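Local coordinates for FixG-related protein (Vibrio parahaemolyticus, PDB 2R39) that is of unknown function, the crystallised part being the C-terminal immunoglobulin-like domain of a membrane protein that probably carries 4Fe-4S clusters and takes part in electron transport, at residues Ile92-Phe97 with Glu111-Lys116; Lys54-Val59 with Leu81-Asp86; Gln44-Tyr49 with Gln68-Glu73; Asp9-Ser14 with Asn104-Glu109; Tyr62-Ile67 with Leu75-Ser80. All blocks are in the same frame, centred on the assembly; numbering follows the deposited sequence.

Contact 1 (Ile92-Phe97 with Glu111-Lys116)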
# COMPACT_ATOMS: atom_id res chain seq x y z
N ILE A 92 -7.26 -6.17 -14.71
CA ILE A 92 -6.40 -6.61 -13.60
C ILE A 92 -4.98 -6.12 -13.76
O ILE A 92 -4.27 -6.52 -14.69
CB ILE A 92 -6.35 -8.15 -13.44
CG1 ILE A 92 -7.76 -8.70 -13.28
CG2 ILE A 92 -5.45 -8.55 -12.22
CD1 ILE A 92 -7.88 -10.12 -13.56
N THR A 93 -4.56 -5.27 -12.83
CA THR A 93 -3.21 -4.76 -12.82
C THR A 93 -2.42 -5.33 -11.63
O THR A 93 -2.87 -5.25 -10.46
CB THR A 93 -3.23 -3.22 -12.76
OG1 THR A 93 -4.08 -2.72 -13.81
CG2 THR A 93 -1.84 -2.64 -12.95
N THR A 94 -1.23 -5.88 -11.91
CA THR A 94 -0.28 -6.24 -10.85
C THR A 94 0.37 -5.00 -10.29
O THR A 94 0.87 -4.16 -11.04
CB THR A 94 0.82 -7.21 -11.35
OG1 THR A 94 0.18 -8.40 -11.79
CG2 THR A 94 1.77 -7.59 -10.20
N ILE A 95 0.33 -4.87 -8.95
CA ILE A 95 0.94 -3.74 -8.28
C ILE A 95 1.81 -4.28 -7.15
O ILE A 95 1.69 -5.45 -6.79
CB ILE A 95 -0.14 -2.74 -7.73
CG1 ILE A 95 -1.09 -3.45 -6.75
CG2 ILE A 95 -0.97 -2.11 -8.92
CD1 ILE A 95 -2.02 -2.52 -5.89
N GLN A 96 2.67 -3.43 -6.61
CA GLN A 96 3.41 -3.76 -5.41
C GLN A 96 3.30 -2.58 -4.50
O GLN A 96 3.50 -1.44 -4.95
CB GLN A 96 4.90 -3.85 -5.71
CG GLN A 96 5.42 -5.18 -6.15
CD GLN A 96 6.91 -5.07 -6.32
OE1 GLN A 96 7.45 -3.96 -6.47
NE2 GLN A 96 7.59 -6.20 -6.26
N PHE A 97 3.01 -2.86 -3.23
CA PHE A 97 3.18 -1.88 -2.19
C PHE A 97 4.61 -1.95 -1.66
O PHE A 97 5.20 -3.05 -1.54
CB PHE A 97 2.17 -2.12 -1.09
CG PHE A 97 0.76 -1.81 -1.49
CD1 PHE A 97 0.30 -0.50 -1.51
CD2 PHE A 97 -0.12 -2.84 -1.84
CE1 PHE A 97 -1.01 -0.21 -1.87
CE2 PHE A 97 -1.43 -2.55 -2.21
CZ PHE A 97 -1.87 -1.23 -2.22
N GLU A 111 3.44 -7.77 -3.21
CA GLU A 111 2.67 -7.72 -4.42
C GLU A 111 1.19 -7.79 -4.11
O GLU A 111 0.79 -8.50 -3.21
CB GLU A 111 3.06 -8.88 -5.32
CG GLU A 111 2.45 -8.76 -6.68
CD GLU A 111 2.92 -9.84 -7.61
OE1 GLU A 111 4.13 -9.87 -7.96
OE2 GLU A 111 2.07 -10.64 -8.02
N SER A 112 0.37 -7.07 -4.88
CA SER A 112 -1.07 -7.12 -4.71
C SER A 112 -1.72 -6.89 -6.08
O SER A 112 -1.07 -7.04 -7.10
CB SER A 112 -1.51 -6.07 -3.68
OG SER A 112 -2.90 -6.13 -3.43
N ARG A 113 -2.98 -6.49 -6.10
CA ARG A 113 -3.69 -6.34 -7.37
C ARG A 113 -4.51 -5.07 -7.38
O ARG A 113 -5.00 -4.68 -6.33
CB ARG A 113 -4.63 -7.52 -7.59
CG ARG A 113 -3.95 -8.91 -7.72
CD ARG A 113 -3.19 -9.08 -9.03
NE ARG A 113 -2.60 -10.42 -9.14
CZ ARG A 113 -1.37 -10.74 -8.77
NH1 ARG A 113 -0.58 -9.81 -8.25
NH2 ARG A 113 -0.97 -12.00 -8.88
N PHE A 114 -4.65 -4.42 -8.54
CA PHE A 114 -5.68 -3.39 -8.71
C PHE A 114 -6.63 -3.92 -9.77
O PHE A 114 -6.19 -4.27 -10.88
CB PHE A 114 -5.13 -2.02 -9.14
CG PHE A 114 -6.21 -0.93 -9.15
CD1 PHE A 114 -6.45 -0.17 -8.00
CD2 PHE A 114 -7.03 -0.74 -10.26
CE1 PHE A 114 -7.47 0.80 -7.99
CE2 PHE A 114 -8.04 0.23 -10.25
CZ PHE A 114 -8.27 0.98 -9.12
N ILE A 115 -7.91 -3.99 -9.42
CA ILE A 115 -8.90 -4.65 -10.27
C ILE A 115 -10.10 -3.74 -10.49
O ILE A 115 -10.66 -3.18 -9.53
CB ILE A 115 -9.31 -6.04 -9.68
CG1 ILE A 115 -8.05 -6.88 -9.38
CG2 ILE A 115 -10.25 -6.82 -10.64
CD1 ILE A 115 -8.33 -8.20 -8.65
N LYS A 116 -10.46 -3.57 -11.76
CA LYS A 116 -11.63 -2.81 -12.19
C LYS A 116 -12.88 -3.69 -12.18
O LYS A 116 -12.80 -4.91 -12.12
CB LYS A 116 -11.39 -2.23 -13.59
CG LYS A 116 -12.47 -1.24 -14.10
CD LYS A 116 -12.01 -0.57 -15.39
CE LYS A 116 -11.03 -1.46 -16.21
NZ LYS A 116 -10.38 -0.71 -17.33
O HOH W 1 -6.51 -2.76 -13.60
O HOH W 2 6.28 -9.07 -6.91

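Contact 2 (Lys54-Val59 with Leu81-Asp86)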
# COMPACT_ATOMS: atom_id res chain seq x y z
N LYS A 54 3.64 0.68 -6.83
CA LYS A 54 4.09 0.75 -8.21
C LYS A 54 3.26 -0.18 -9.08
O LYS A 54 2.70 -1.16 -8.57
CB LYS A 54 5.60 0.53 -8.29
CG LYS A 54 6.06 -0.86 -8.51
CD LYS A 54 7.49 -0.88 -9.09
CE LYS A 54 8.46 -0.05 -8.27
NZ LYS A 54 9.85 -0.60 -8.36
N GLY A 55 3.12 0.18 -10.36
CA GLY A 55 2.41 -0.66 -11.31
C GLY A 55 1.20 -0.03 -11.96
O GLY A 55 0.64 -0.61 -12.88
N LEU A 56 0.80 1.15 -11.50
CA LEU A 56 -0.33 1.87 -12.13
C LEU A 56 0.18 3.10 -12.87
O LEU A 56 0.97 3.87 -12.32
CB LEU A 56 -1.37 2.28 -11.06
CG LEU A 56 -2.22 1.09 -10.59
CD1 LEU A 56 -2.88 1.35 -9.22
CD2 LEU A 56 -3.28 0.77 -11.65
N ASN A 57 -0.28 3.28 -14.11
CA ASN A 57 0.17 4.41 -14.95
C ASN A 57 -0.55 5.72 -14.62
O ASN A 57 -0.10 6.82 -14.97
CB ASN A 57 0.01 4.04 -16.44
CG ASN A 57 0.92 2.88 -16.85
OD1 ASN A 57 1.90 2.57 -16.17
ND2 ASN A 57 0.61 2.27 -17.96
N ASP A 58 -1.67 5.59 -13.94
CA ASP A 58 -2.43 6.72 -13.43
C ASP A 58 -3.06 6.21 -12.15
O ASP A 58 -3.71 5.16 -12.16
CB ASP A 58 -3.51 7.14 -14.43
CG ASP A 58 -4.46 8.19 -13.86
OD1 ASP A 58 -5.36 7.82 -13.06
OD2 ASP A 58 -4.32 9.37 -14.22
N VAL A 59 -2.82 6.91 -11.04
CA VAL A 59 -3.37 6.45 -9.78
C VAL A 59 -3.42 7.60 -8.78
O VAL A 59 -2.56 8.51 -8.78
CB VAL A 59 -2.62 5.19 -9.21
CG1 VAL A 59 -1.14 5.48 -8.98
CG2 VAL A 59 -3.28 4.65 -7.93
N LEU A 81 -6.81 3.06 -3.27
CA LEU A 81 -6.20 3.55 -4.51
C LEU A 81 -7.31 3.86 -5.49
O LEU A 81 -8.29 3.10 -5.58
CB LEU A 81 -5.28 2.47 -5.12
CG LEU A 81 -4.00 2.07 -4.35
CD1 LEU A 81 -3.22 0.99 -5.13
CD2 LEU A 81 -3.11 3.28 -4.08
N GLY A 82 -7.18 4.97 -6.22
CA GLY A 82 -8.12 5.33 -7.28
C GLY A 82 -7.38 5.39 -8.61
O GLY A 82 -6.23 5.84 -8.66
N ALA A 83 -7.99 4.91 -9.68
CA ALA A 83 -7.36 5.01 -10.99
C ALA A 83 -8.38 5.41 -12.02
O ALA A 83 -9.53 5.00 -11.94
CB ALA A 83 -6.71 3.65 -11.38
N ASP A 84 -7.96 6.20 -13.00
CA ASP A 84 -8.82 6.53 -14.15
C ASP A 84 -8.89 5.27 -15.00
O ASP A 84 -7.85 4.82 -15.48
CB ASP A 84 -8.16 7.67 -14.94
CG ASP A 84 -8.92 8.06 -16.20
OD1 ASP A 84 -9.89 7.38 -16.61
OD2 ASP A 84 -8.52 9.08 -16.79
N PRO A 85 -10.11 4.69 -15.17
CA PRO A 85 -10.22 3.40 -15.90
C PRO A 85 -9.78 3.51 -17.36
O PRO A 85 -9.31 2.52 -17.93
CB PRO A 85 -11.72 3.07 -15.81
CG PRO A 85 -12.41 4.39 -15.54
CD PRO A 85 -11.43 5.16 -14.69
N ASP A 86 -9.91 4.70 -17.95
CA ASP A 86 -9.44 4.97 -19.31
C ASP A 86 -7.93 4.81 -19.46
O ASP A 86 -7.43 4.62 -20.57
CB ASP A 86 -9.86 6.37 -19.77
CG ASP A 86 -11.36 6.52 -19.92
OD1 ASP A 86 -12.07 5.49 -19.95
OD2 ASP A 86 -11.84 7.67 -20.01
O HOH W 3 -5.48 4.35 -14.26

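Contact 3 (Gln44-Tyr49 with Gln68-Glu73)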
# COMPACT_ATOMS: atom_id res chain seq x y z
N GLN A 44 14.61 -1.74 18.06
CA GLN A 44 14.42 -1.21 19.40
C GLN A 44 14.42 0.31 19.41
O GLN A 44 14.42 0.92 20.48
CB GLN A 44 15.47 -1.77 20.37
CG GLN A 44 15.39 -3.28 20.59
CD GLN A 44 14.01 -3.74 21.07
OE1 GLN A 44 13.35 -4.58 20.39
NE2 GLN A 44 13.57 -3.19 22.22
N GLN A 45 14.39 0.93 18.23
CA GLN A 45 14.32 2.38 18.09
C GLN A 45 13.08 2.76 17.26
O GLN A 45 12.58 1.93 16.49
CB GLN A 45 15.57 2.92 17.38
CG GLN A 45 16.87 2.88 18.19
CD GLN A 45 17.94 3.80 17.60
OE1 GLN A 45 17.97 4.05 16.39
NE2 GLN A 45 18.81 4.32 18.46
N VAL A 46 12.60 3.99 17.43
CA VAL A 46 11.56 4.59 16.57
C VAL A 46 12.09 4.66 15.13
O VAL A 46 13.25 5.01 14.91
CB VAL A 46 11.17 6.02 17.05
CG1 VAL A 46 10.09 6.65 16.14
CG2 VAL A 46 10.69 6.00 18.48
N GLN A 47 11.24 4.33 14.16
CA GLN A 47 11.63 4.39 12.75
C GLN A 47 10.59 5.16 11.92
O GLN A 47 9.45 5.29 12.33
CB GLN A 47 11.84 2.97 12.19
CG GLN A 47 12.80 2.06 13.02
CD GLN A 47 14.26 2.50 12.98
OE1 GLN A 47 14.65 3.35 12.18
NE2 GLN A 47 15.07 1.91 13.86
N GLU A 48 11.01 5.67 10.75
CA GLU A 48 10.11 6.37 9.80
C GLU A 48 10.10 5.62 8.49
O GLU A 48 11.15 5.30 7.94
CB GLU A 48 10.52 7.84 9.54
CG GLU A 48 9.67 8.52 8.39
CD GLU A 48 10.06 9.97 8.01
OE1 GLU A 48 10.04 10.83 8.90
OE2 GLU A 48 10.34 10.24 6.80
N TYR A 49 8.90 5.34 7.99
CA TYR A 49 8.73 4.61 6.73
C TYR A 49 7.95 5.46 5.71
O TYR A 49 7.11 6.26 6.10
CB TYR A 49 8.03 3.26 6.97
CG TYR A 49 8.62 2.41 8.10
CD1 TYR A 49 9.93 1.96 8.04
CD2 TYR A 49 7.86 2.06 9.21
CE1 TYR A 49 10.48 1.17 9.08
CE2 TYR A 49 8.40 1.27 10.24
CZ TYR A 49 9.71 0.83 10.17
OH TYR A 49 10.26 0.07 11.20
N GLN A 68 5.61 7.33 11.49
CA GLN A 68 6.57 7.06 12.56
C GLN A 68 6.08 5.87 13.38
O GLN A 68 4.94 5.87 13.86
CB GLN A 68 6.72 8.28 13.49
CG GLN A 68 7.74 9.31 13.04
CD GLN A 68 7.92 10.42 14.06
OE1 GLN A 68 7.64 10.25 15.26
NE2 GLN A 68 8.41 11.56 13.59
N VAL A 69 6.94 4.86 13.53
CA VAL A 69 6.55 3.61 14.20
C VAL A 69 7.46 3.32 15.40
O VAL A 69 8.68 3.35 15.28
CB VAL A 69 6.57 2.42 13.20
CG1 VAL A 69 5.94 1.16 13.82
CG2 VAL A 69 5.84 2.79 11.92
N GLU A 70 6.84 3.03 16.55
CA GLU A 70 7.57 2.79 17.80
C GLU A 70 8.17 1.37 17.82
O GLU A 70 7.71 0.50 17.09
CB GLU A 70 6.65 3.00 19.01
CG GLU A 70 6.21 4.46 19.24
CD GLU A 70 7.33 5.34 19.77
OE1 GLU A 70 8.24 4.83 20.45
OE2 GLU A 70 7.29 6.56 19.52
N PRO A 71 9.21 1.14 18.66
CA PRO A 71 9.80 -0.20 18.76
C PRO A 71 8.75 -1.28 19.04
O PRO A 71 7.97 -1.17 20.00
CB PRO A 71 10.76 -0.08 19.94
CG PRO A 71 11.08 1.34 20.04
CD PRO A 71 9.91 2.12 19.51
N GLY A 72 8.70 -2.31 18.17
CA GLY A 72 7.75 -3.41 18.32
C GLY A 72 6.31 -3.07 18.00
O GLY A 72 5.43 -3.99 18.03
N GLU A 73 6.05 -1.74 17.72
CA GLU A 73 4.70 -1.33 17.39
C GLU A 73 4.21 -1.98 16.09
O GLU A 73 4.93 -2.02 15.08
CB GLU A 73 4.62 0.20 17.28
CG GLU A 73 3.25 0.73 16.92
CD GLU A 73 3.20 2.24 16.89
OE1 GLU A 73 4.21 2.86 16.49
OE2 GLU A 73 2.15 2.81 17.27

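Contact 4 (Asp9-Ser14 with Asn104-Glu109)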
# COMPACT_ATOMS: atom_id res chain seq x y z
N ASP A 9 14.66 -9.08 9.43
CA ASP A 9 14.30 -7.78 8.86
C ASP A 9 14.03 -6.77 9.96
O ASP A 9 13.44 -7.13 10.99
CB ASP A 9 13.05 -7.91 8.00
CG ASP A 9 13.28 -8.69 6.72
OD1 ASP A 9 14.45 -8.95 6.34
OD2 ASP A 9 12.27 -9.02 6.08
N PRO A 10 14.48 -5.51 9.76
CA PRO A 10 14.22 -4.42 10.71
C PRO A 10 12.76 -3.97 10.72
O PRO A 10 12.30 -3.36 11.68
CB PRO A 10 15.12 -3.29 10.21
CG PRO A 10 15.31 -3.56 8.77
CD PRO A 10 15.33 -5.06 8.63
N ALA A 11 12.04 -4.30 9.65
CA ALA A 11 10.63 -3.93 9.53
C ALA A 11 9.88 -5.06 8.88
O ALA A 11 10.48 -5.92 8.24
CB ALA A 11 10.48 -2.64 8.69
N GLY A 12 8.56 -5.04 9.04
CA GLY A 12 7.70 -5.98 8.33
C GLY A 12 6.52 -5.24 7.73
O GLY A 12 6.12 -4.20 8.24
N MSE A 13 5.99 -5.76 6.64
CA MSE A 13 4.74 -5.27 6.12
C MSE A 13 3.99 -6.40 5.46
O MSE A 13 4.58 -7.21 4.76
CB MSE A 13 4.93 -4.13 5.10
CG MSE A 13 3.60 -3.64 4.52
SE MSE A 13 3.75 -2.12 3.33
CE MSE A 13 4.83 -2.96 1.92
N SER A 14 2.69 -6.45 5.70
CA SER A 14 1.82 -7.32 4.95
C SER A 14 0.66 -6.50 4.45
O SER A 14 0.44 -5.36 4.88
CB SER A 14 1.38 -8.54 5.78
OG SER A 14 0.68 -8.15 6.94
N ASN A 104 17.48 2.45 7.92
CA ASN A 104 18.09 1.12 7.89
C ASN A 104 18.38 0.68 6.46
O ASN A 104 18.78 -0.47 6.23
CB ASN A 104 17.20 0.08 8.60
CG ASN A 104 17.05 0.34 10.10
OD1 ASN A 104 18.01 0.22 10.86
ND2 ASN A 104 15.84 0.70 10.52
N GLU A 105 18.17 1.60 5.51
CA GLU A 105 18.40 1.34 4.08
C GLU A 105 17.75 0.01 3.66
O GLU A 105 18.42 -0.95 3.25
CB GLU A 105 19.92 1.40 3.76
CG GLU A 105 20.31 1.36 2.27
CD GLU A 105 19.86 2.59 1.46
OE1 GLU A 105 19.77 3.71 2.03
OE2 GLU A 105 19.62 2.43 0.24
N PHE A 106 16.42 -0.04 3.79
CA PHE A 106 15.67 -1.28 3.73
C PHE A 106 14.33 -1.01 3.05
O PHE A 106 13.68 0.02 3.30
CB PHE A 106 15.46 -1.82 5.16
CG PHE A 106 14.64 -3.09 5.23
CD1 PHE A 106 15.17 -4.31 4.80
CD2 PHE A 106 13.36 -3.06 5.76
CE1 PHE A 106 14.40 -5.49 4.86
CE2 PHE A 106 12.59 -4.23 5.84
CZ PHE A 106 13.11 -5.45 5.38
N THR A 107 13.93 -1.90 2.15
CA THR A 107 12.58 -1.83 1.59
C THR A 107 11.93 -3.19 1.73
O THR A 107 12.62 -4.21 1.76
CB THR A 107 12.57 -1.39 0.11
OG1 THR A 107 13.22 -2.39 -0.68
CG2 THR A 107 13.27 -0.06 -0.09
N ILE A 108 10.61 -3.21 1.86
CA ILE A 108 9.84 -4.44 1.72
C ILE A 108 8.89 -4.18 0.58
O ILE A 108 8.28 -3.13 0.53
CB ILE A 108 8.95 -4.76 2.95
CG1 ILE A 108 9.73 -4.66 4.25
CG2 ILE A 108 8.31 -6.17 2.81
CD1 ILE A 108 8.87 -4.23 5.37
N GLU A 109 8.76 -5.16 -0.31
CA GLU A 109 7.80 -5.09 -1.40
C GLU A 109 6.79 -6.18 -1.17
O GLU A 109 7.16 -7.32 -0.88
CB GLU A 109 8.47 -5.30 -2.76
CG GLU A 109 9.51 -4.24 -3.16
CD GLU A 109 10.82 -4.41 -2.42
OE1 GLU A 109 11.20 -5.56 -2.10
OE2 GLU A 109 11.48 -3.39 -2.14

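Contact 5 (Tyr62-Ile67 with Leu75-Ser80)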
# COMPACT_ATOMS: atom_id res chain seq x y z
N TYR A 62 -4.90 7.31 -1.42
CA TYR A 62 -5.73 7.82 -0.34
C TYR A 62 -5.42 7.12 0.98
O TYR A 62 -5.91 6.02 1.24
CB TYR A 62 -7.21 7.66 -0.68
CG TYR A 62 -7.64 8.33 -1.97
CD1 TYR A 62 -7.94 9.69 -2.00
CD2 TYR A 62 -7.80 7.58 -3.14
CE1 TYR A 62 -8.36 10.31 -3.19
CE2 TYR A 62 -8.22 8.19 -4.33
CZ TYR A 62 -8.49 9.55 -4.34
OH TYR A 62 -8.91 10.17 -5.51
N GLY A 63 -4.56 7.74 1.79
CA GLY A 63 -4.26 7.21 3.13
C GLY A 63 -2.83 7.50 3.54
O GLY A 63 -2.14 8.27 2.87
N LYS A 64 -2.38 6.89 4.64
CA LYS A 64 -1.02 7.09 5.14
C LYS A 64 0.06 6.86 4.10
O LYS A 64 0.05 5.86 3.37
CB LYS A 64 -0.71 6.23 6.37
CG LYS A 64 -1.27 6.74 7.66
CD LYS A 64 -0.63 8.05 8.17
CE LYS A 64 -1.22 8.38 9.52
NZ LYS A 64 -1.30 9.84 9.85
N GLN A 65 0.99 7.80 4.05
CA GLN A 65 2.10 7.78 3.12
C GLN A 65 3.45 7.70 3.84
O GLN A 65 4.38 7.04 3.38
CB GLN A 65 2.05 9.05 2.25
CG GLN A 65 3.08 9.05 1.17
CD GLN A 65 2.89 10.18 0.19
OE1 GLN A 65 3.22 11.34 0.47
NE2 GLN A 65 2.42 9.83 -1.00
N THR A 66 3.57 8.45 4.93
CA THR A 66 4.80 8.51 5.70
C THR A 66 4.38 8.34 7.15
O THR A 66 3.46 9.03 7.61
CB THR A 66 5.51 9.88 5.51
OG1 THR A 66 5.87 10.04 4.13
CG2 THR A 66 6.76 9.98 6.34
N ILE A 67 5.05 7.45 7.88
CA ILE A 67 4.65 7.12 9.26
C ILE A 67 5.84 7.02 10.21
O ILE A 67 6.94 6.68 9.78
CB ILE A 67 3.85 5.78 9.32
CG1 ILE A 67 4.59 4.68 8.53
CG2 ILE A 67 2.46 5.95 8.76
CD1 ILE A 67 3.97 3.31 8.63
N LEU A 75 1.27 -1.46 13.37
CA LEU A 75 0.28 -0.51 12.87
C LEU A 75 -0.64 -1.14 11.81
O LEU A 75 -0.22 -1.95 10.99
CB LEU A 75 0.96 0.73 12.27
CG LEU A 75 1.71 1.72 13.16
CD1 LEU A 75 2.34 2.81 12.30
CD2 LEU A 75 0.78 2.35 14.18
N ASN A 76 -1.90 -0.72 11.84
CA ASN A 76 -2.90 -1.21 10.92
C ASN A 76 -3.42 -0.05 10.09
O ASN A 76 -4.00 0.90 10.63
CB ASN A 76 -4.04 -1.84 11.71
CG ASN A 76 -4.92 -2.70 10.85
OD1 ASN A 76 -6.10 -2.40 10.64
ND2 ASN A 76 -4.36 -3.79 10.34
N LEU A 77 -3.19 -0.11 8.77
CA LEU A 77 -3.39 1.06 7.92
C LEU A 77 -4.36 0.85 6.76
O LEU A 77 -3.95 0.44 5.66
CB LEU A 77 -2.04 1.58 7.41
CG LEU A 77 -0.90 1.79 8.42
CD1 LEU A 77 0.40 2.10 7.74
CD2 LEU A 77 -1.25 2.88 9.46
N PRO A 78 -5.65 1.14 7.00
CA PRO A 78 -6.67 1.13 5.96
C PRO A 78 -6.41 2.25 4.95
O PRO A 78 -6.05 3.36 5.33
CB PRO A 78 -7.97 1.40 6.73
CG PRO A 78 -7.54 2.09 7.95
CD PRO A 78 -6.22 1.52 8.31
N MSE A 79 -6.59 1.95 3.67
CA MSE A 79 -6.34 2.93 2.62
C MSE A 79 -7.08 2.53 1.35
O MSE A 79 -7.65 1.44 1.27
CB MSE A 79 -4.84 2.99 2.32
CG MSE A 79 -4.29 1.66 1.78
SE MSE A 79 -2.52 1.90 1.07
CE MSE A 79 -2.95 3.08 -0.44
N SER A 80 -7.05 3.41 0.36
CA SER A 80 -7.53 3.06 -0.96
C SER A 80 -6.68 3.66 -2.09
O SER A 80 -5.88 4.61 -1.87
CB SER A 80 -9.02 3.39 -1.10
OG SER A 80 -9.23 4.76 -1.30
O HOH W 4 -3.56 4.43 5.66

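Contact 1 (Ile92-Phe97 with Glu111-Lys116)
The guanidinium of Arg113 has Thr94 OG1 over one face, displaced toward the rim, and Glu111 CG at its edge, while the Phe97 ring meets Ser112 CB edge-on, near the ring plane. These groups sit on opposite faces of a beta hairpin in the immunoglobulin-like domain, formed by the antiparallel strands 92-101 and 106-115. Thr93 and Phe114 make a hydrogen-bonded pair, with Thr93 N to Phe114 O at 2.7 Å and nearly straight (173°). Ile95 and Ser112 form the next such pair, on the buried face with Phe97, where Tyr35 packs against all three side chains. Ser112 O takes two bonds from opposite faces of its plane, one from Ile95 N at 3.2 Å and one from Arg113 NH1 at 3.0 Å. Because the Arg113 chain bends at its second torsion (chi2 -71°), NH1 also reaches back along its own strand to Glu111 OE2 at 2.8 Å, a salt bridge that probably steadies the guanidinium beside Thr94. On this outer face the CG2 methyl of Thr94 lies 3.6 Å from Glu111 CD, and Ile92 lies alongside Ile115. A water bridges two side chains, accepting from Gln96 NE2 at 3.2 Å and donating to Glu111 OE1 at 2.5 Å.

Contact 2 (Lys54-Val59 with Leu81-Asp86)
The backbones come nearest at Val59 and Ala83, their CA atoms 4.4 Å apart, and Val59 CA makes a CA-H...O contact of 3.1 Å with Gly82 O. Here the loop that crosses between the two sheets of the immunoglobulin-like sandwich, after strand 47-54 and before strand 60-62, runs past the end of strand 74-83. Its inner side is apolar. The Leu56 and Leu81 side chains cross, their CD1 methyls 4.1 Å apart, and Phe114 and Ile95 of the other sheet pack against both leucines, placing Leu56 of the loop against side chains of both sheets. Val59 sends CG2, anti to its backbone N, to Leu81 CB, and the same methyl lies against Gly82 O. The polar side is built on Asp58. Its carboxylate accepts from the backbone of Asp84, with N to Asp58 OD1 at 3.1 Å, the N-H coming from above the carboxylate plane (36° out of it). The two carboxylate planes stand nearly perpendicular, with Asp58 OD2 and Asp84 OD2 4.9 Å apart, close enough that like charges may disfavour ionisation of both. Asp84 turns its own OD1 to Asp86 N at 3.0 Å, closing an Asx turn as the strand ends. One water donates to both backbones, reaching Asp58 O at 2.9 Å and Asp84 O at 2.7 Å.

Contact 3 (Gln44-Tyr49 with Gln68-Glu73)
An antiparallel edge pairing joins Gln44-Tyr49 to Gln68-Glu73 at one end of the immunoglobulin-like sandwich, where strand 66-69 closes a side of its sheet against strand 47-54. Gln47 and Val69 are the hydrogen-bonded pair: Val69 N meets Gln47 O at 2.8 Å and Gln47 N meets Val69 O at 3.0 Å, both close to straight. Val69 O also accepts from Asn41 ND2, a link to strand 31-41 of the other sheet. On the buried face Val69 CG2 presses on the edge of the Tyr49 ring, near its plane, 3.4 Å from CE2. The two side chains cross at about a right angle, and Leu99 and Val39 also pack on the tyrosine.

Beyond the paired residues the chains stay together through van der Waals contacts, several of them of methyl or ring carbons on oxygens. Val46, its CG2 beside the backbone N, lies alongside Glu70 and places that methyl 3.4 Å from Glu70 OE1. The Pro71 ring rests on the backbone of Gln44 and Gln45, with CG 3.4 Å from Gln44 O. Pro71 and Gly72 occupy the corners of a type II turn from Glu70 to Glu73. Glu73, its side chain extended, reaches Glu70 N with OE1 at 2.6 Å, on the anti side of the carboxylate. The turn is thus tied by a side chain as well as by its backbone bond from Glu73 N to Glu70 O, which probably limits its freedom and so that of Pro71 against Gln44.

Contact 4 (Asp9-Ser14 with Asn104-Glu109)
Pro10 sets the CD-CG side of its ring down on one face of Phe106, and this is the tightly packed part of the contact. Its CD stands over the centre, 3.7 Å from the centroid of the Phe106 ring and only 3° off the normal, a CH-pi contact, while CG lies 3.6 Å from Phe106 CD2. Phe106 reaches across because its CG is anti to the backbone N (chi1 178°), directing the ring at the proline from the opposite strand. Ala11 CB approaches Phe106 CE2 at 3.9 Å. Farther along, the CD1 methyl of Ile108 settles against the backbone of the first strand, 3.5 Å from both Gly12 C and Met13 N. The methyl of Met13, a selenomethionine, bends round to lie 3.7 Å from Ile108 O.

Asp9, though exposed, still touches the ring: its side chain crosses that of Phe106 at about a right angle, with CG 3.5 Å from Phe106 CZ. The loose side is that of Thr107 and Glu109, exposed residues directed away from strand 11-17. No hydrogen bond joins the two segments. The axes of 11-14 and 106-109, parts of strands that each border their own sheet, approach to 7.5 Å at 18°, closing one side of the immunoglobulin-like sandwich; Met13 continues inward onto Leu99 of strand 92-101 and Leu37 and Val39 of strand 31-41.

Contact 5 (Tyr62-Ile67 with Leu75-Ser80)
Tyr62 N donates to Ser80 O at 2.9 Å, and Ser80 N returns a bond to Tyr62 O at 3.0 Å, making one antiparallel hydrogen-bonded pair between the short edge strand 60-62 and strand 74-83. The first bond is bent (141° at the hydrogen) and the second straighter. Past this pair the chain leaves strand 74-83 and crosses to the other sheet of the immunoglobulin-like sandwich, where it becomes strand 66-69. Gly63 passes close to Met79, a selenomethionine whose CB lies 3.4 Å from Tyr62 O. As the backbones part, a water takes over the link, accepting from Lys64 N at 2.9 Å and donating to Pro78 O at 2.7 Å.

At the far end the contact is purely apolar. Ile67 holds CG1 between its backbone N and carbonyl carbon (chi1 48°), which with an extended chi2 (174°) carries CD1 across to two leucines, tip to tip, Leu77 CD1 at 3.9 Å and Leu75 CD1 at 4.0 Å. On the outside Tyr62 CB and CD2 lie near Ser80 OG; the tyrosine hydroxyl is bonded to Glu30. The chemistry thus changes along the crossing, from direct backbone bonds within one sheet, through a water, to methyl packing, by which Ile67 meets the facing strand between these segments.

Overall arrangement
Contacts 1 and 3 pair strands within one sheet, 92-101 with 106-115 and 47-54 with 66-69, and lie on opposite sides of the domain centre, about 27 Å apart between centres. Contact 5, nearest the centre, and contact 2 both use strand 74-83 of the other sheet and follow the chain as it crosses between sheets. Contact 4 bridges the border strands of the two sheets by apolar packing near the surface, with no hydrogen bond across it. Apolar side chains of the interior join several of them: Phe97 of contact 1 touches Met79 of contact 5 and Met13 of contact 4, and Val69 of contact 3 meets Leu75 of contact 5. Carboxylates take part in polar bonds in contacts 1 to 3.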